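Local coordinates for protein acetylornithine aminotransferase (Aquifex aeolicus, PDB 2EH6) that catalyses the pyridoxal-phosphate-dependent transfer of an amino group between N(2)-acetyl-L-ornithine and 2-oxoglutarate in arginine biosynthesis, working as a homodimer, at residues I211-T216 with F224-H229; G219-F224 with G318-L323; I178-G183 with D193-L198. All coordinates share one frame; numbering follows the deposited sequence.

Interaction 1 (I211-T216 with F224-H229); sequences IDEVQT and FYAYQH. With PLP (pyridoxal-5'-phosphate), chain C.
Glu213 OE1 is gripped by two donors: the backbone N of Ala226, 2.8 Å away and met by the syn lone pair of OE1, and the hydroxyl OG1 of Thr216, which approaches from above the carboxylate plane at 2.6 Å. The contact lies in the large domain of this fold-type I aminotransferase, where the end of strand 208-212 carries the aspartate that meets the cofactor's pyridine nitrogen. The second oxygen, OE2, takes the backbone N of Tyr227 at 2.9 Å, also on its syn side but 22° out of the plane. One carboxylate therefore receives two successive N-H groups at the start of the 3-10 segment 226-229, a placement that would probably stabilise its negative charge in this buried site. The Glu213 chain reaches them by turning about its CB-CG bond (chi2 -121°), and OE2 also lies at the edge of the Tyr227 ring, near its plane. Apolar contacts flank the polar core: the CB atoms of Thr216 and Ala226 meet at 3.5 Å, and Ile211 crosses Tyr227 at about a right angle, its CD1 against the tyrosine CB. The Tyr227 hydroxyl is bonded to Trp84 N, beyond the two segments. On the cofactor side, Asp212 OD2 lies 2.8 Å from PLP N1 and is hydrogen-bonded to His128 ND1, whereas Val214 packs CG1 over the pyridine ring, 3.6 Å from PLP C4. The carboxylate of Asp212 is steadied by an Asx turn, in which its OD1 accepts the backbone N of Val214 at 2.9 Å.

Interaction 2 (G219-F224 with G318-L323); sequences GRTGEF and GLMLGL
Arg220 and Met320 make the tight part of this contact: the arginine CG lies 3.3 Å from Met320 CE, and the two side chains cross at about a right angle. The methionine is extended as far as its sulfur and then bends (chi3 -70°), which turns the methyl back against the arginine. Beside this packing the arginine curls, with bends at chi2 and chi3 (56° and 60°), and brings NH1 within 2.9 Å of Leu319 O. The oxygen lies at the guanidinium edge, close to its plane, although NH1 stands well above the carbonyl plane. NH1 also bonds Pro355 O, so one nitrogen joins two backbone carbonyls. The backbone adds a bond of its own, Leu319 N donating to Arg220 O at 3.0 Å. With an alanine here in place of Arg220 the NH1 donor is gone, and Leu319 O and Pro355 O would probably lose the link between them while a gap opens beside the Met320 methyl. Gly318 is also packed closely, its CA 3.4 Å from Thr221 O in a CA-H...O contact; a CB there would run into Thr221 C and Gly222 N. The Thr221 side chain is looser, its CG2 being 4.3 Å from Met320 CE, and beyond it the partly exposed Glu223 makes a long, weak ion pair with Arg296. The arrangement is a type I beta turn, Gly219 to Gly222, docked on the entry to strand 320-324, and it joins the loop after strand 208-212 of the cofactor-binding sheet to the second seven-stranded sheet of this class-III aminotransferase.

Interaction 3 (I178-G183 with D193-L198); sequences IEVIQG and DFLSKL. With PLP (pyridoxal-5'-phosphate), chain C.
Ile178 sets CG1 anti to its backbone N (chi1 -171°) and continues extended through chi2, which carries CD1 straight out toward helix 192-205. Leu198 also holds CG anti to N (chi1 -168°), and the two side chains reach toward each other tip to tip, Ile178 CD1 meeting Leu198 CD2 at 3.7 Å. The same methyl serves two more neighbours on the helix. It sits at the edge of the Phe194 ring, near the ring plane and 3.9 Å from CE2, as the isoleucine and phenylalanine slide past each other in opposite directions. Leu195 CD2 approaches it at 4.1 Å, a looser touch. Beside this cluster, Val180 CG1 and Leu195 CD1 are 4.3 Å apart, and Phe230 packs against both residues. Thus one turn of the helix, Phe194 to Leu198, packs on the end of strand 173-178, an interior parallel strand of the cofactor-binding sheet, and on Val180 just beyond it, with Phe123 of strand 119-123 against Ile178. This is the helix-on-sheet layering of the large domain of a fold-type I aminotransferase. Glu179 points away from the helix, and its OE1 lies 3.4 Å from the methyl C2A of PLP, while its OE2 is hydrogen-bonded to Phe127 N. Ile178 thus faces the helix while the next residue, Glu179, turns the other way and lies in the cofactor pocket. Since every meeting between helix and strand end here is of carbon with carbon, the contact depends on shape and the burial of apolar surface, not on directed polar bonds.

How the interactions relate
Along the chain, interaction 3 closes before the other two open, while interactions 1 and 2 alternate their segments and share Phe224. The centre of interaction 1 is about 10 Å from each of the other two centres, which are about 15 Å apart. Strands 173-178 and 208-212 are parallel neighbours in the cofactor-binding sheet, joined directly by Asp212 N to Ile178 O at 2.8 Å, and helix 192-205 connects them. Both interactions 1 and 3 touch PLP. Interaction 2 adds strand 320-324 of the other large sheet, with Met320 packing on Gln215 and Thr216 and, more distantly, on Ile181. The cofactor-binding strand ends are thereby tied to both a covering helix and the second sheet.

Interaction 1 (I211-T216 with F224-H229)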
loop_
_atom_site.group_PDB
_atom_site.type_symbol
_atom_site.label_atom_id
_atom_site.label_comp_id
_atom_site.label_asym_id
_atom_site.label_seq_id
_atom_site.Cartn_x
_atom_site.Cartn_y
_atom_site.Cartn_z
ATOM N N ILE A 211 14.923 -10.716 5.584
ATOM C CA ILE A 211 15.515 -9.442 5.953
ATOM C C ILE A 211 14.670 -8.302 5.408
ATOM O O ILE A 211 14.373 -8.234 4.213
ATOM C CB ILE A 211 16.961 -9.316 5.420
ATOM C CG1 ILE A 211 17.805 -10.488 5.938
ATOM C CG2 ILE A 211 17.566 -7.991 5.862
ATOM C CD1 ILE A 211 19.242 -10.495 5.439
ATOM N N ASP A 212 14.271 -7.416 6.311
ATOM C CA ASP A 212 13.463 -6.265 5.949
ATOM C C ASP A 212 14.416 -5.156 5.503
ATOM O O ASP A 212 15.058 -4.526 6.339
ATOM C CB ASP A 212 12.664 -5.791 7.170
ATOM C CG ASP A 212 11.770 -4.602 6.861
ATOM O OD1 ASP A 212 12.064 -3.864 5.896
ATOM O OD2 ASP A 212 10.783 -4.393 7.592
ATOM N N GLU A 213 14.518 -4.926 4.197
ATOM C CA GLU A 213 15.398 -3.869 3.697
ATOM C C GLU A 213 14.628 -2.642 3.203
ATOM O O GLU A 213 15.121 -1.875 2.381
ATOM C CB GLU A 213 16.300 -4.414 2.583
ATOM C CG GLU A 213 17.305 -5.437 3.108
ATOM C CD GLU A 213 18.744 -5.041 2.850
ATOM O OE1 GLU A 213 19.034 -3.820 2.770
ATOM O OE2 GLU A 213 19.586 -5.956 2.747
ATOM N N VAL A 214 13.423 -2.454 3.722
ATOM C CA VAL A 214 12.598 -1.310 3.333
ATOM C C VAL A 214 13.339 -0.006 3.572
ATOM O O VAL A 214 13.297 0.898 2.745
ATOM C CB VAL A 214 11.268 -1.296 4.123
ATOM C CG1 VAL A 214 10.570 0.061 3.980
ATOM C CG2 VAL A 214 10.358 -2.400 3.593
ATOM N N GLN A 215 14.025 0.075 4.707
ATOM C CA GLN A 215 14.776 1.267 5.071
ATOM C C GLN A 215 16.244 1.223 4.645
ATOM O O GLN A 215 16.785 2.223 4.181
ATOM C CB GLN A 215 14.698 1.480 6.587
ATOM C CG GLN A 215 15.685 2.507 7.121
ATOM C CD GLN A 215 15.065 3.865 7.382
ATOM O OE1 GLN A 215 14.865 4.257 8.537
ATOM N NE2 GLN A 215 14.752 4.593 6.310
ATOM N N THR A 216 16.885 0.066 4.798
ATOM C CA THR A 216 18.299 -0.073 4.445
ATOM C C THR A 216 18.568 -0.335 2.969
ATOM O O THR A 216 19.689 -0.147 2.495
ATOM C CB THR A 216 18.961 -1.241 5.207
ATOM O OG1 THR A 216 18.317 -2.463 4.837
ATOM C CG2 THR A 216 18.860 -1.043 6.713
ATOM N N PHE A 224 24.138 -1.904 -2.467
ATOM C CA PHE A 224 22.786 -1.946 -3.001
ATOM C C PHE A 224 21.828 -2.489 -1.937
ATOM O O PHE A 224 20.802 -1.873 -1.647
ATOM C CB PHE A 224 22.720 -2.808 -4.255
ATOM C CG PHE A 224 21.518 -2.525 -5.098
ATOM C CD1 PHE A 224 21.486 -1.406 -5.926
ATOM C CD2 PHE A 224 20.392 -3.336 -5.019
ATOM C CE1 PHE A 224 20.344 -1.097 -6.661
ATOM C CE2 PHE A 224 19.247 -3.036 -5.749
ATOM C CZ PHE A 224 19.222 -1.915 -6.571
ATOM N N TYR A 225 22.161 -3.647 -1.372
ATOM C CA TYR A 225 21.369 -4.244 -0.299
ATOM C C TYR A 225 22.286 -4.268 0.915
ATOM O O TYR A 225 23.437 -4.680 0.810
ATOM C CB TYR A 225 20.949 -5.673 -0.645
ATOM C CG TYR A 225 20.074 -5.785 -1.866
ATOM C CD1 TYR A 225 18.898 -5.039 -1.982
ATOM C CD2 TYR A 225 20.408 -6.657 -2.898
ATOM C CE1 TYR A 225 18.078 -5.162 -3.093
ATOM C CE2 TYR A 225 19.598 -6.789 -4.013
ATOM C CZ TYR A 225 18.433 -6.041 -4.104
ATOM O OH TYR A 225 17.626 -6.188 -5.198
ATOM N N ALA A 226 21.785 -3.824 2.062
ATOM C CA ALA A 226 22.593 -3.787 3.276
ATOM C C ALA A 226 23.117 -5.157 3.712
ATOM O O ALA A 226 24.186 -5.250 4.317
ATOM C CB ALA A 226 21.797 -3.153 4.411
ATOM N N TYR A 227 22.378 -6.219 3.413
ATOM C CA TYR A 227 22.816 -7.553 3.820
ATOM C C TYR A 227 24.145 -7.947 3.179
ATOM O O TYR A 227 24.836 -8.838 3.666
ATOM C CB TYR A 227 21.742 -8.604 3.495
ATOM C CG TYR A 227 21.658 -9.047 2.045
ATOM C CD1 TYR A 227 22.641 -9.869 1.478
ATOM C CD2 TYR A 227 20.586 -8.658 1.242
ATOM C CE1 TYR A 227 22.553 -10.288 0.149
ATOM C CE2 TYR A 227 20.489 -9.068 -0.082
ATOM C CZ TYR A 227 21.475 -9.882 -0.627
ATOM O OH TYR A 227 21.381 -10.263 -1.950
ATOM N N GLN A 228 24.503 -7.273 2.092
ATOM C CA GLN A 228 25.741 -7.572 1.386
ATOM C C GLN A 228 26.984 -7.201 2.193
ATOM O O GLN A 228 28.077 -7.692 1.920
ATOM C CB GLN A 228 25.752 -6.851 0.033
ATOM C CG GLN A 228 24.554 -7.194 -0.841
ATOM C CD GLN A 228 24.512 -6.385 -2.122
ATOM O OE1 GLN A 228 24.670 -5.168 -2.104
ATOM N NE2 GLN A 228 24.281 -7.059 -3.241
ATOM N N HIS A 229 26.818 -6.336 3.186
ATOM C CA HIS A 229 27.941 -5.939 4.028
ATOM C C HIS A 229 28.435 -7.138 4.836
ATOM O O HIS A 229 29.584 -7.176 5.276
ATOM C CB HIS A 229 27.517 -4.835 5.003
ATOM C CG HIS A 229 27.440 -3.469 4.392
ATOM N ND1 HIS A 229 28.556 -2.781 3.962
ATOM C CD2 HIS A 229 26.386 -2.643 4.184
ATOM C CE1 HIS A 229 28.193 -1.589 3.520
ATOM N NE2 HIS A 229 26.881 -1.480 3.645
HETATM N N1 PLP C . 9.851 -1.786 7.625
HETATM C C2 PLP C . 10.919 -0.990 7.818
HETATM C C2A PLP C . 12.248 -1.588 8.203
HETATM C C3 PLP C . 10.806 0.406 7.662
HETATM O O3 PLP C . 11.890 1.217 7.856
HETATM C C4 PLP C . 9.535 0.959 7.294
HETATM C C4A PLP C . 9.419 2.426 7.116
HETATM C C5 PLP C . 8.411 0.058 7.101
HETATM C C6 PLP C . 8.628 -1.316 7.280
HETATM C C5A PLP C . 7.035 0.581 6.717
HETATM O O4P PLP C . 7.044 0.972 5.343
HETATM P P PLP C . 5.579 1.542 4.940
HETATM O O1P PLP C . 5.623 1.938 3.514
HETATM O O2P PLP C . 4.441 0.442 5.142
HETATM O O3P PLP C . 5.242 2.823 5.854
#

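Interaction 2 (G219-F224 with G318-L323)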
loop_
_atom_site.group_PDB
_atom_site.type_symbol
_atom_site.label_atom_id
_atom_site.label_comp_id
_atom_site.label_asym_id
_atom_site.label_seq_id
_atom_site.Cartn_x
_atom_site.Cartn_y
_atom_site.Cartn_z
ATOM N N GLY A 219 20.868 1.067 -1.815
ATOM C CA GLY A 219 22.008 1.947 -1.594
ATOM C C GLY A 219 22.149 2.764 -0.320
ATOM O O GLY A 219 23.221 3.323 -0.065
ATOM N N ARG A 220 21.095 2.841 0.483
ATOM C CA ARG A 220 21.128 3.632 1.712
ATOM C C ARG A 220 22.365 3.443 2.597
ATOM O O ARG A 220 22.866 4.410 3.173
ATOM C CB ARG A 220 19.856 3.365 2.534
ATOM C CG ARG A 220 19.831 4.009 3.918
ATOM C CD ARG A 220 20.051 5.521 3.869
ATOM N NE ARG A 220 19.049 6.226 3.079
ATOM C CZ ARG A 220 19.070 7.541 2.865
ATOM N NH1 ARG A 220 20.036 8.276 3.390
ATOM N NH2 ARG A 220 18.141 8.116 2.114
ATOM N N THR A 221 22.868 2.216 2.708
ATOM C CA THR A 221 24.030 1.970 3.561
ATOM C C THR A 221 25.382 1.863 2.842
ATOM O O THR A 221 26.391 1.543 3.470
ATOM C CB THR A 221 23.840 0.691 4.411
ATOM O OG1 THR A 221 23.906 -0.463 3.563
ATOM C CG2 THR A 221 22.497 0.722 5.123
ATOM N N GLY A 222 25.417 2.133 1.542
ATOM C CA GLY A 222 26.683 2.045 0.830
ATOM C C GLY A 222 26.746 0.878 -0.139
ATOM O O GLY A 222 27.570 0.864 -1.053
ATOM N N GLU A 223 25.886 -0.112 0.076
ATOM C CA GLU A 223 25.802 -1.279 -0.796
ATOM C C GLU A 223 24.368 -1.306 -1.303
ATOM O O GLU A 223 23.475 -0.781 -0.640
ATOM C CB GLU A 223 26.097 -2.564 -0.021
ATOM C CG GLU A 223 27.536 -2.709 0.461
ATOM C CD GLU A 223 28.545 -2.638 -0.672
ATOM O OE1 GLU A 223 28.263 -3.189 -1.758
ATOM O OE2 GLU A 223 29.624 -2.042 -0.472
ATOM N N PHE A 224 24.138 -1.904 -2.467
ATOM C CA PHE A 224 22.786 -1.946 -3.001
ATOM C C PHE A 224 21.828 -2.489 -1.937
ATOM O O PHE A 224 20.802 -1.873 -1.647
ATOM C CB PHE A 224 22.720 -2.808 -4.255
ATOM C CG PHE A 224 21.518 -2.525 -5.098
ATOM C CD1 PHE A 224 21.486 -1.406 -5.926
ATOM C CD2 PHE A 224 20.392 -3.336 -5.019
ATOM C CE1 PHE A 224 20.344 -1.097 -6.661
ATOM C CE2 PHE A 224 19.247 -3.036 -5.749
ATOM C CZ PHE A 224 19.222 -1.915 -6.571
ATOM N N GLY A 318 27.112 3.986 5.986
ATOM C CA GLY A 318 26.788 4.708 4.765
ATOM C C GLY A 318 26.083 6.020 5.061
ATOM O O GLY A 318 26.620 6.863 5.784
ATOM N N LEU A 319 24.887 6.202 4.504
ATOM C CA LEU A 319 24.125 7.420 4.741
ATOM C C LEU A 319 22.904 7.167 5.623
ATOM O O LEU A 319 21.895 7.876 5.542
ATOM C CB LEU A 319 23.715 8.085 3.418
ATOM C CG LEU A 319 24.870 8.769 2.669
ATOM C CD1 LEU A 319 24.377 9.390 1.373
ATOM C CD2 LEU A 319 25.487 9.836 3.564
ATOM N N MET A 320 22.997 6.126 6.444
ATOM C CA MET A 320 21.954 5.817 7.408
ATOM C C MET A 320 22.699 5.959 8.725
ATOM O O MET A 320 23.257 4.991 9.251
ATOM C CB MET A 320 21.427 4.390 7.272
ATOM C CG MET A 320 20.249 4.143 8.213
ATOM S SD MET A 320 19.595 2.473 8.224
ATOM C CE MET A 320 18.861 2.414 6.661
ATOM N N LEU A 321 22.720 7.177 9.249
ATOM C CA LEU A 321 23.452 7.440 10.476
ATOM C C LEU A 321 22.590 7.976 11.602
ATOM O O LEU A 321 21.526 8.545 11.374
ATOM C CB LEU A 321 24.590 8.424 10.180
ATOM C CG LEU A 321 25.596 7.960 9.123
ATOM C CD1 LEU A 321 26.494 9.116 8.712
ATOM C CD2 LEU A 321 26.419 6.808 9.674
ATOM N N GLY A 322 23.072 7.792 12.825
ATOM C CA GLY A 322 22.352 8.273 13.982
ATOM C C GLY A 322 23.307 8.796 15.033
ATOM O O GLY A 322 24.456 8.364 15.118
ATOM N N LEU A 323 22.830 9.747 15.827
ATOM C CA LEU A 323 23.624 10.329 16.898
ATOM C C LEU A 323 22.793 10.178 18.161
ATOM O O LEU A 323 21.772 10.848 18.329
ATOM C CB LEU A 323 23.907 11.810 16.617
ATOM C CG LEU A 323 24.705 12.594 17.665
ATOM C CD1 LEU A 323 26.064 11.945 17.896
ATOM C CD2 LEU A 323 24.876 14.028 17.189
#

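Interaction 3 (I178-G183 with D193-L198)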
loop_
_atom_site.group_PDB
_atom_site.type_symbol
_atom_site.label_atom_id
_atom_site.label_comp_id
_atom_site.label_asym_id
_atom_site.label_seq_id
_atom_site.Cartn_x
_atom_site.Cartn_y
_atom_site.Cartn_z
ATOM N N ILE A 178 14.349 -9.796 10.322
ATOM C CA ILE A 178 15.266 -8.844 10.931
ATOM C C ILE A 178 15.664 -7.675 10.035
ATOM O O ILE A 178 15.581 -7.762 8.811
ATOM C CB ILE A 178 16.551 -9.590 11.365
ATOM C CG1 ILE A 178 17.453 -8.681 12.201
ATOM C CG2 ILE A 178 17.290 -10.101 10.125
ATOM C CD1 ILE A 178 18.655 -9.404 12.798
ATOM N N GLU A 179 16.087 -6.579 10.660
ATOM C CA GLU A 179 16.579 -5.412 9.932
ATOM C C GLU A 179 18.083 -5.428 10.202
ATOM O O GLU A 179 18.484 -5.529 11.356
ATOM C CB GLU A 179 15.992 -4.115 10.504
ATOM C CG GLU A 179 14.487 -4.002 10.406
ATOM C CD GLU A 179 13.930 -2.979 11.370
ATOM O OE1 GLU A 179 14.046 -1.761 11.098
ATOM O OE2 GLU A 179 13.386 -3.395 12.412
ATOM N N VAL A 180 18.909 -5.344 9.160
ATOM C CA VAL A 180 20.361 -5.341 9.348
ATOM C C VAL A 180 20.723 -4.194 10.288
ATOM O O VAL A 180 21.603 -4.320 11.144
ATOM C CB VAL A 180 21.099 -5.183 8.000
ATOM C CG1 VAL A 180 22.584 -4.994 8.236
ATOM C CG2 VAL A 180 20.871 -6.423 7.147
ATOM N N ILE A 181 20.035 -3.072 10.108
ATOM C CA ILE A 181 20.190 -1.894 10.955
ATOM C C ILE A 181 18.754 -1.438 11.228
ATOM O O ILE A 181 18.003 -1.162 10.293
ATOM C CB ILE A 181 20.952 -0.742 10.245
ATOM C CG1 ILE A 181 22.387 -1.168 9.922
ATOM C CG2 ILE A 181 20.979 0.491 11.148
ATOM C CD1 ILE A 181 23.185 -0.124 9.159
ATOM N N GLN A 182 18.360 -1.384 12.496
ATOM C CA GLN A 182 17.005 -0.959 12.837
ATOM C C GLN A 182 16.936 0.567 12.823
ATOM O O GLN A 182 17.400 1.222 13.751
ATOM C CB GLN A 182 16.613 -1.472 14.224
ATOM C CG GLN A 182 16.740 -2.976 14.415
ATOM C CD GLN A 182 16.288 -3.408 15.798
ATOM O OE1 GLN A 182 16.727 -2.852 16.801
ATOM N NE2 GLN A 182 15.405 -4.404 15.857
ATOM N N GLY A 183 16.345 1.126 11.774
ATOM C CA GLY A 183 16.247 2.571 11.662
ATOM C C GLY A 183 15.326 3.243 12.662
ATOM O O GLY A 183 15.778 3.987 13.533
ATOM N N ASP A 193 29.115 -10.635 13.935
ATOM C CA ASP A 193 29.139 -11.910 14.633
ATOM C C ASP A 193 27.720 -12.441 14.780
ATOM O O ASP A 193 27.445 -13.600 14.468
ATOM C CB ASP A 193 29.772 -11.746 16.016
ATOM C CG ASP A 193 29.797 -13.045 16.799
ATOM O OD1 ASP A 193 30.340 -14.042 16.273
ATOM O OD2 ASP A 193 29.277 -13.071 17.937
ATOM N N PHE A 194 26.821 -11.582 15.255
ATOM C CA PHE A 194 25.425 -11.958 15.449
ATOM C C PHE A 194 24.771 -12.414 14.149
ATOM O O PHE A 194 24.122 -13.459 14.111
ATOM C CB PHE A 194 24.634 -10.783 16.031
ATOM C CG PHE A 194 23.179 -11.088 16.259
ATOM C CD1 PHE A 194 22.793 -12.023 17.213
ATOM C CD2 PHE A 194 22.195 -10.447 15.511
ATOM C CE1 PHE A 194 21.444 -12.317 17.421
ATOM C CE2 PHE A 194 20.848 -10.732 15.710
ATOM C CZ PHE A 194 20.470 -11.668 16.667
ATOM N N LEU A 195 24.933 -11.629 13.088
ATOM C CA LEU A 195 24.342 -11.972 11.798
ATOM C C LEU A 195 24.903 -13.284 11.259
ATOM O O LEU A 195 24.197 -14.046 10.594
ATOM C CB LEU A 195 24.576 -10.847 10.784
ATOM C CG LEU A 195 23.871 -9.524 11.106
ATOM C CD1 LEU A 195 24.200 -8.498 10.039
ATOM C CD2 LEU A 195 22.364 -9.743 11.191
ATOM N N SER A 196 26.177 -13.537 11.544
ATOM C CA SER A 196 26.831 -14.764 11.108
ATOM C C SER A 196 26.152 -15.958 11.767
ATOM O O SER A 196 25.747 -16.907 11.097
ATOM C CB SER A 196 28.309 -14.739 11.496
ATOM O OG SER A 196 28.909 -16.004 11.275
ATOM N N LYS A 197 26.023 -15.897 13.086
ATOM C CA LYS A 197 25.395 -16.969 13.841
ATOM C C LYS A 197 23.935 -17.132 13.454
ATOM O O LYS A 197 23.435 -18.254 13.363
ATOM C CB LYS A 197 25.502 -16.695 15.341
ATOM C CG LYS A 197 26.923 -16.722 15.878
ATOM C CD LYS A 197 26.943 -16.399 17.364
ATOM C CE LYS A 197 28.361 -16.381 17.919
ATOM N NZ LYS A 197 28.370 -15.969 19.351
ATOM N N LEU A 198 23.249 -16.014 13.230
ATOM C CA LEU A 198 21.840 -16.057 12.852
ATOM C C LEU A 198 21.711 -16.776 11.517
ATOM O O LEU A 198 20.802 -17.581 11.319
ATOM C CB LEU A 198 21.266 -14.638 12.749
ATOM C CG LEU A 198 19.741 -14.512 12.646
ATOM C CD1 LEU A 198 19.093 -15.129 13.875
ATOM C CD2 LEU A 198 19.346 -13.041 12.530
HETATM N N1 PLP C . 9.851 -1.786 7.625
HETATM C C2 PLP C . 10.919 -0.990 7.818
HETATM C C2A PLP C . 12.248 -1.588 8.203
HETATM C C3 PLP C . 10.806 0.406 7.662
HETATM O O3 PLP C . 11.890 1.217 7.856
HETATM C C4 PLP C . 9.535 0.959 7.294
HETATM C C4A PLP C . 9.419 2.426 7.116
HETATM C C5 PLP C . 8.411 0.058 7.101
HETATM C C6 PLP C . 8.628 -1.316 7.280
HETATM C C5A PLP C . 7.035 0.581 6.717
HETATM O O4P PLP C . 7.044 0.972 5.343
HETATM P P PLP C . 5.579 1.542 4.940
HETATM O O1P PLP C . 5.623 1.938 3.514
HETATM O O2P PLP C . 4.441 0.442 5.142
HETATM O O3P PLP C . 5.242 2.823 5.854
#